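Local coordinates for predicted component of a thermophile-specific DNA repair system, contains a RAMP domain (PDB 4N0L), which binds CRISPR RNA as Csm3, a RAMP-family subunit with an RRM-like fold in the type III-A defence system, and probably has endonuclease activity, at residues Asn112-Val117 with Gly235-Ser240; Glu169-Phe174 with Glu239-Tyr244. One frame throughout, in Å; residues are numbered along the deposited sequence.

Contact 1 (N112-V117 with G235-S240) and contact 2 (E169-F174 with E239-Y244) lie with their centres about 9 Å apart. Their first segments come in chain order, and both then end on helix 238-255: contact 1 at its start, contact 2 one turn further in, with E239 and S240 in common. One helix is thereby tied to two different elements, the zinc-binding region ahead of helix 116-121 and the loop that leads into edge strand 172-174 of the RRM-like antiparallel sheet. E237 OE1 takes a salt bridge from R171 NH1 at 3.0 Å, and P116 packs on Y244, which fuses the two contacts into one buried polar and hydrophobic junction.

Contact 1. Residues Asn112-Val117 with Gly235-Ser240; sequences NGTCPV and GEELES. With ZN (zinc ion), chain C.
In T114 a chi1 of 60° sets OG1 between the backbone N and the carbonyl carbon, and in E237 CG lies anti to the carbonyl carbon with an extended chain beyond it; the two side chains come from opposite directions and meet at their polar ends. The contact joins the zinc site of this RAMP protein, built from three cysteines and a histidine, to the start of helix 238-255. T114 OG1 donates to E237 OE2 at 2.6 Å, reaching the oxygen from above the carboxylate plane, 56° out of it. T114 CG2 is brought to 3.2 Å from the same E237 OE2, a tight contact that comes with the bond. Threonine suits this place because its short side chain holds a hydroxyl close to the backbone, while glutamate is long enough to bridge from the helix start. The carboxylate is buried among positive groups: E237 OE1 forms a salt bridge with R171, and R93 and R119 contribute long, weak ion pairs, all of which would probably favour the charged form. Just before T114, G113 has backbone angles at which a CB would press on the carbonyl O of N112, so a residue without one fits the turn. The next residue, C115, faces away from E237 and occupies the N-cap of helix 116-121, with P116 in the first turn. H86, C88 and C118 complete the metal site, in which C115 SG binds the zinc ion at 2.3 Å.

Contact 2. Residues Glu169-Phe174 with Glu239-Tyr244; sequences EARVAF and ESDLKY
R171 and D241 meet with their side chains crossing at about a right angle, and the guanidinium and carboxylate planes are turned 51° apart. This is a single-bond (monodentate) salt bridge: R171 NH1 donates to D241 OD2 at 2.6 Å, whereas D241 OD1 stays 3.8 Å from R171 NH1. The oxygen lies at the guanidinium edge, almost in its plane, and accepts through its syn lone pair, although the N-H...O angle of 148° leaves the bond somewhat bent. R171 reaches across because CG sits beside the backbone N and the chain is extended from there to NE; D241, with CG also beside its backbone N, needs only a short arm from the helix. A long arginine opposite a short aspartate suits backbones whose nearest CA atoms, those of R171 and D241, are 9.0 Å apart. The buried charges are shared widely. D241 OD2 also bonds to the hydroxyl of Y230 and D241 OD1 to R119, so the carboxylate is gripped at both oxygens, while R171 NH1 is shared with E237 and R171 NE pairs with a third acid, E233. Such a mesh fixes the rotation of both flat groups and probably helps to keep D241 ionised. V172, the next residue along, turns its apolar side chain onto I120 and Y230, and D241 also touches I120. The bridge therefore lies where helix 238-255, helix 116-121 and the edge of the RRM-like sheet converge, with strand 172-174 outermost and strand 223-231 antiparallel beside it.

Contact 1. Residues Asn112-Val117 with Gly235-Ser240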
loop_
_atom_site.group_PDB
_atom_site.type_symbol
_atom_site.label_atom_id
_atom_site.label_comp_id
_atom_site.label_asym_id
_atom_site.label_seq_id
_atom_site.Cartn_x
_atom_site.Cartn_y
_atom_site.Cartn_z
ATOM N N ASN A 112 9.750 -17.367 -0.653
ATOM C CA ASN A 112 9.176 -18.460 0.132
ATOM C C ASN A 112 7.846 -18.948 -0.443
ATOM O O ASN A 112 6.899 -19.223 0.296
ATOM C CB ASN A 112 8.992 -18.036 1.592
ATOM C CG ASN A 112 10.292 -17.592 2.238
ATOM O OD1 ASN A 112 11.357 -18.146 1.965
ATOM N ND2 ASN A 112 10.209 -16.586 3.101
ATOM N N GLY A 113 7.787 -19.038 -1.769
ATOM C CA GLY A 113 6.654 -19.631 -2.454
ATOM C C GLY A 113 5.499 -18.707 -2.797
ATOM O O GLY A 113 4.559 -19.121 -3.478
ATOM N N THR A 114 5.552 -17.459 -2.339
ATOM C CA THR A 114 4.450 -16.531 -2.587
ATOM C C THR A 114 4.923 -15.186 -3.130
ATOM O O THR A 114 6.090 -14.820 -2.996
ATOM C CB THR A 114 3.625 -16.274 -1.312
ATOM O OG1 THR A 114 4.463 -15.706 -0.299
ATOM C CG2 THR A 114 3.003 -17.570 -0.800
ATOM N N CYS A 115 3.996 -14.457 -3.744
ATOM C CA CYS A 115 4.290 -13.158 -4.336
ATOM C C CYS A 115 3.895 -12.029 -3.391
ATOM O O CYS A 115 2.717 -11.865 -3.078
ATOM C CB CYS A 115 3.561 -13.002 -5.672
ATOM S SG CYS A 115 3.966 -11.490 -6.587
ATOM N N PRO A 116 4.885 -11.246 -2.936
ATOM C CA PRO A 116 4.660 -10.106 -2.038
ATOM C C PRO A 116 3.720 -9.066 -2.638
ATOM O O PRO A 116 2.845 -8.558 -1.938
ATOM C CB PRO A 116 6.063 -9.523 -1.851
ATOM C CG PRO A 116 6.985 -10.649 -2.151
ATOM C CD PRO A 116 6.314 -11.442 -3.225
ATOM N N VAL A 117 3.914 -8.749 -3.914
ATOM C CA VAL A 117 3.068 -7.784 -4.608
ATOM C C VAL A 117 1.591 -8.153 -4.536
ATOM O O VAL A 117 0.766 -7.381 -4.049
ATOM C CB VAL A 117 3.462 -7.652 -6.090
ATOM C CG1 VAL A 117 2.511 -6.701 -6.810
ATOM C CG2 VAL A 117 4.901 -7.174 -6.218
ATOM N N GLY A 235 0.950 -15.849 9.531
ATOM C CA GLY A 235 1.938 -15.459 10.524
ATOM C C GLY A 235 3.371 -15.445 10.027
ATOM O O GLY A 235 4.168 -14.594 10.423
ATOM N N GLU A 236 3.698 -16.393 9.157
ATOM C CA GLU A 236 5.046 -16.522 8.620
ATOM C C GLU A 236 5.395 -15.372 7.677
ATOM O O GLU A 236 6.567 -15.054 7.482
ATOM C CB GLU A 236 5.201 -17.862 7.906
ATOM C CG GLU A 236 5.337 -19.039 8.859
ATOM C CD GLU A 236 5.075 -20.369 8.182
ATOM O OE1 GLU A 236 3.894 -20.772 8.112
ATOM O OE2 GLU A 236 6.044 -21.008 7.720
ATOM N N GLU A 237 4.373 -14.759 7.087
ATOM C CA GLU A 237 4.579 -13.661 6.146
ATOM C C GLU A 237 4.289 -12.300 6.772
ATOM O O GLU A 237 4.349 -11.276 6.092
ATOM C CB GLU A 237 3.705 -13.844 4.904
ATOM C CG GLU A 237 4.260 -14.819 3.881
ATOM C CD GLU A 237 3.207 -15.307 2.906
ATOM O OE1 GLU A 237 2.071 -14.789 2.942
ATOM O OE2 GLU A 237 3.522 -16.200 2.091
ATOM N N LEU A 238 3.984 -12.295 8.066
ATOM C CA LEU A 238 3.580 -11.079 8.766
ATOM C C LEU A 238 4.644 -9.981 8.720
ATOM O O LEU A 238 4.379 -8.866 8.267
ATOM C CB LEU A 238 3.239 -11.401 10.223
ATOM C CG LEU A 238 3.085 -10.205 11.161
ATOM C CD1 LEU A 238 1.916 -9.348 10.708
ATOM C CD2 LEU A 238 2.895 -10.660 12.598
ATOM N N GLU A 239 5.844 -10.300 9.191
ATOM C CA GLU A 239 6.920 -9.318 9.243
ATOM C C GLU A 239 7.342 -8.890 7.843
ATOM O O GLU A 239 7.595 -7.709 7.597
ATOM C CB GLU A 239 8.122 -9.868 10.010
ATOM C CG GLU A 239 9.311 -8.925 10.015
ATOM C CD GLU A 239 10.331 -9.276 11.074
ATOM O OE1 GLU A 239 10.269 -10.399 11.614
ATOM O OE2 GLU A 239 11.191 -8.422 11.373
ATOM N N SER A 240 7.421 -9.858 6.934
ATOM C CA SER A 240 7.809 -9.584 5.557
ATOM C C SER A 240 6.829 -8.621 4.896
ATOM O O SER A 240 7.239 -7.701 4.187
ATOM C CB SER A 240 7.894 -10.883 4.753
ATOM O OG SER A 240 9.242 -11.206 4.451
HETATM ZN ZN ZN C . 2.241 -11.513 -8.139
#

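Contact 2. Residues Glu169-Phe174 with Glu239-Tyr244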
loop_
_atom_site.group_PDB
_atom_site.type_symbol
_atom_site.label_atom_id
_atom_site.label_comp_id
_atom_site.label_asym_id
_atom_site.label_seq_id
_atom_site.Cartn_x
_atom_site.Cartn_y
_atom_site.Cartn_z
ATOM N N GLU A 169 -8.017 -11.104 -2.447
ATOM C CA GLU A 169 -8.298 -9.821 -1.823
ATOM C C GLU A 169 -7.039 -9.276 -1.161
ATOM O O GLU A 169 -6.323 -10.010 -0.479
ATOM C CB GLU A 169 -9.427 -9.952 -0.797
ATOM C CG GLU A 169 -9.853 -8.632 -0.165
ATOM C CD GLU A 169 -10.414 -7.647 -1.174
ATOM O OE1 GLU A 169 -10.984 -8.094 -2.194
ATOM O OE2 GLU A 169 -10.280 -6.426 -0.947
ATOM N N ALA A 170 -6.769 -7.993 -1.385
ATOM C CA ALA A 170 -5.619 -7.317 -0.789
ATOM C C ALA A 170 -5.611 -7.434 0.730
ATOM O O ALA A 170 -6.657 -7.340 1.372
ATOM C CB ALA A 170 -5.603 -5.850 -1.196
ATOM N N ARG A 171 -4.426 -7.647 1.295
ATOM C CA ARG A 171 -4.252 -7.659 2.742
ATOM C C ARG A 171 -4.258 -6.251 3.334
ATOM O O ARG A 171 -4.449 -6.079 4.538
ATOM C CB ARG A 171 -2.955 -8.377 3.120
ATOM C CG ARG A 171 -3.081 -9.889 3.138
ATOM C CD ARG A 171 -1.746 -10.565 3.384
ATOM N NE ARG A 171 -1.823 -11.998 3.112
ATOM C CZ ARG A 171 -0.789 -12.830 3.178
ATOM N NH1 ARG A 171 0.410 -12.374 3.514
ATOM N NH2 ARG A 171 -0.954 -14.117 2.912
ATOM N N VAL A 172 -4.038 -5.244 2.493
ATOM C CA VAL A 172 -4.012 -3.864 2.970
ATOM C C VAL A 172 -5.175 -3.041 2.430
ATOM O O VAL A 172 -5.602 -3.205 1.287
ATOM C CB VAL A 172 -2.686 -3.151 2.605
ATOM C CG1 VAL A 172 -1.516 -3.798 3.324
ATOM C CG2 VAL A 172 -2.469 -3.142 1.097
ATOM N N ALA A 173 -5.694 -2.163 3.281
ATOM C CA ALA A 173 -6.722 -1.218 2.879
ATOM C C ALA A 173 -6.372 0.171 3.395
ATOM O O ALA A 173 -6.036 0.341 4.569
ATOM C CB ALA A 173 -8.084 -1.654 3.394
ATOM N N PHE A 174 -6.449 1.158 2.510
ATOM C CA PHE A 174 -6.156 2.537 2.872
ATOM C C PHE A 174 -7.444 3.312 3.094
ATOM O O PHE A 174 -8.341 3.291 2.254
ATOM C CB PHE A 174 -5.324 3.226 1.786
ATOM C CG PHE A 174 -3.902 2.745 1.699
ATOM C CD1 PHE A 174 -2.861 3.555 2.121
ATOM C CD2 PHE A 174 -3.605 1.489 1.194
ATOM C CE1 PHE A 174 -1.551 3.125 2.041
ATOM C CE2 PHE A 174 -2.297 1.052 1.114
ATOM C CZ PHE A 174 -1.269 1.870 1.539
ATOM N N GLU A 239 5.844 -10.300 9.191
ATOM C CA GLU A 239 6.920 -9.318 9.243
ATOM C C GLU A 239 7.342 -8.890 7.843
ATOM O O GLU A 239 7.595 -7.709 7.597
ATOM C CB GLU A 239 8.122 -9.868 10.010
ATOM C CG GLU A 239 9.311 -8.925 10.015
ATOM C CD GLU A 239 10.331 -9.276 11.074
ATOM O OE1 GLU A 239 10.269 -10.399 11.614
ATOM O OE2 GLU A 239 11.191 -8.422 11.373
ATOM N N SER A 240 7.421 -9.858 6.934
ATOM C CA SER A 240 7.809 -9.584 5.557
ATOM C C SER A 240 6.829 -8.621 4.896
ATOM O O SER A 240 7.239 -7.701 4.187
ATOM C CB SER A 240 7.894 -10.883 4.753
ATOM O OG SER A 240 9.242 -11.206 4.451
ATOM N N ASP A 241 5.538 -8.829 5.143
ATOM C CA ASP A 241 4.502 -7.966 4.585
ATOM C C ASP A 241 4.652 -6.533 5.089
ATOM O O ASP A 241 4.555 -5.581 4.312
ATOM C CB ASP A 241 3.108 -8.489 4.937
ATOM C CG ASP A 241 2.674 -9.650 4.057
ATOM O OD1 ASP A 241 3.435 -10.037 3.144
ATOM O OD2 ASP A 241 1.559 -10.170 4.279
ATOM N N LEU A 242 4.893 -6.392 6.389
ATOM C CA LEU A 242 5.068 -5.081 7.001
ATOM C C LEU A 242 6.261 -4.354 6.397
ATOM O O LEU A 242 6.196 -3.152 6.139
ATOM C CB LEU A 242 5.241 -5.212 8.515
ATOM C CG LEU A 242 4.015 -5.705 9.283
ATOM C CD1 LEU A 242 4.284 -5.712 10.780
ATOM C CD2 LEU A 242 2.788 -4.867 8.952
ATOM N N LYS A 243 7.345 -5.090 6.175
ATOM C CA LYS A 243 8.533 -4.539 5.533
ATOM C C LYS A 243 8.217 -3.991 4.150
ATOM O O LYS A 243 8.624 -2.884 3.804
ATOM C CB LYS A 243 9.632 -5.600 5.433
ATOM C CG LYS A 243 10.977 -5.046 4.991
ATOM C CD LYS A 243 11.702 -6.007 4.064
ATOM C CE LYS A 243 11.962 -7.337 4.747
ATOM N NZ LYS A 243 12.405 -8.378 3.780
ATOM N N TYR A 244 7.485 -4.774 3.366
ATOM C CA TYR A 244 7.171 -4.396 1.996
ATOM C C TYR A 244 6.107 -3.302 1.938
ATOM O O TYR A 244 6.161 -2.426 1.077
ATOM C CB TYR A 244 6.729 -5.626 1.201
ATOM C CG TYR A 244 7.833 -6.651 1.038
ATOM C CD1 TYR A 244 9.145 -6.253 0.807
ATOM C CD2 TYR A 244 7.568 -8.013 1.125
ATOM C CE1 TYR A 244 10.159 -7.179 0.660
ATOM C CE2 TYR A 244 8.578 -8.948 0.982
ATOM C CZ TYR A 244 9.872 -8.525 0.749
ATOM O OH TYR A 244 10.884 -9.446 0.604
#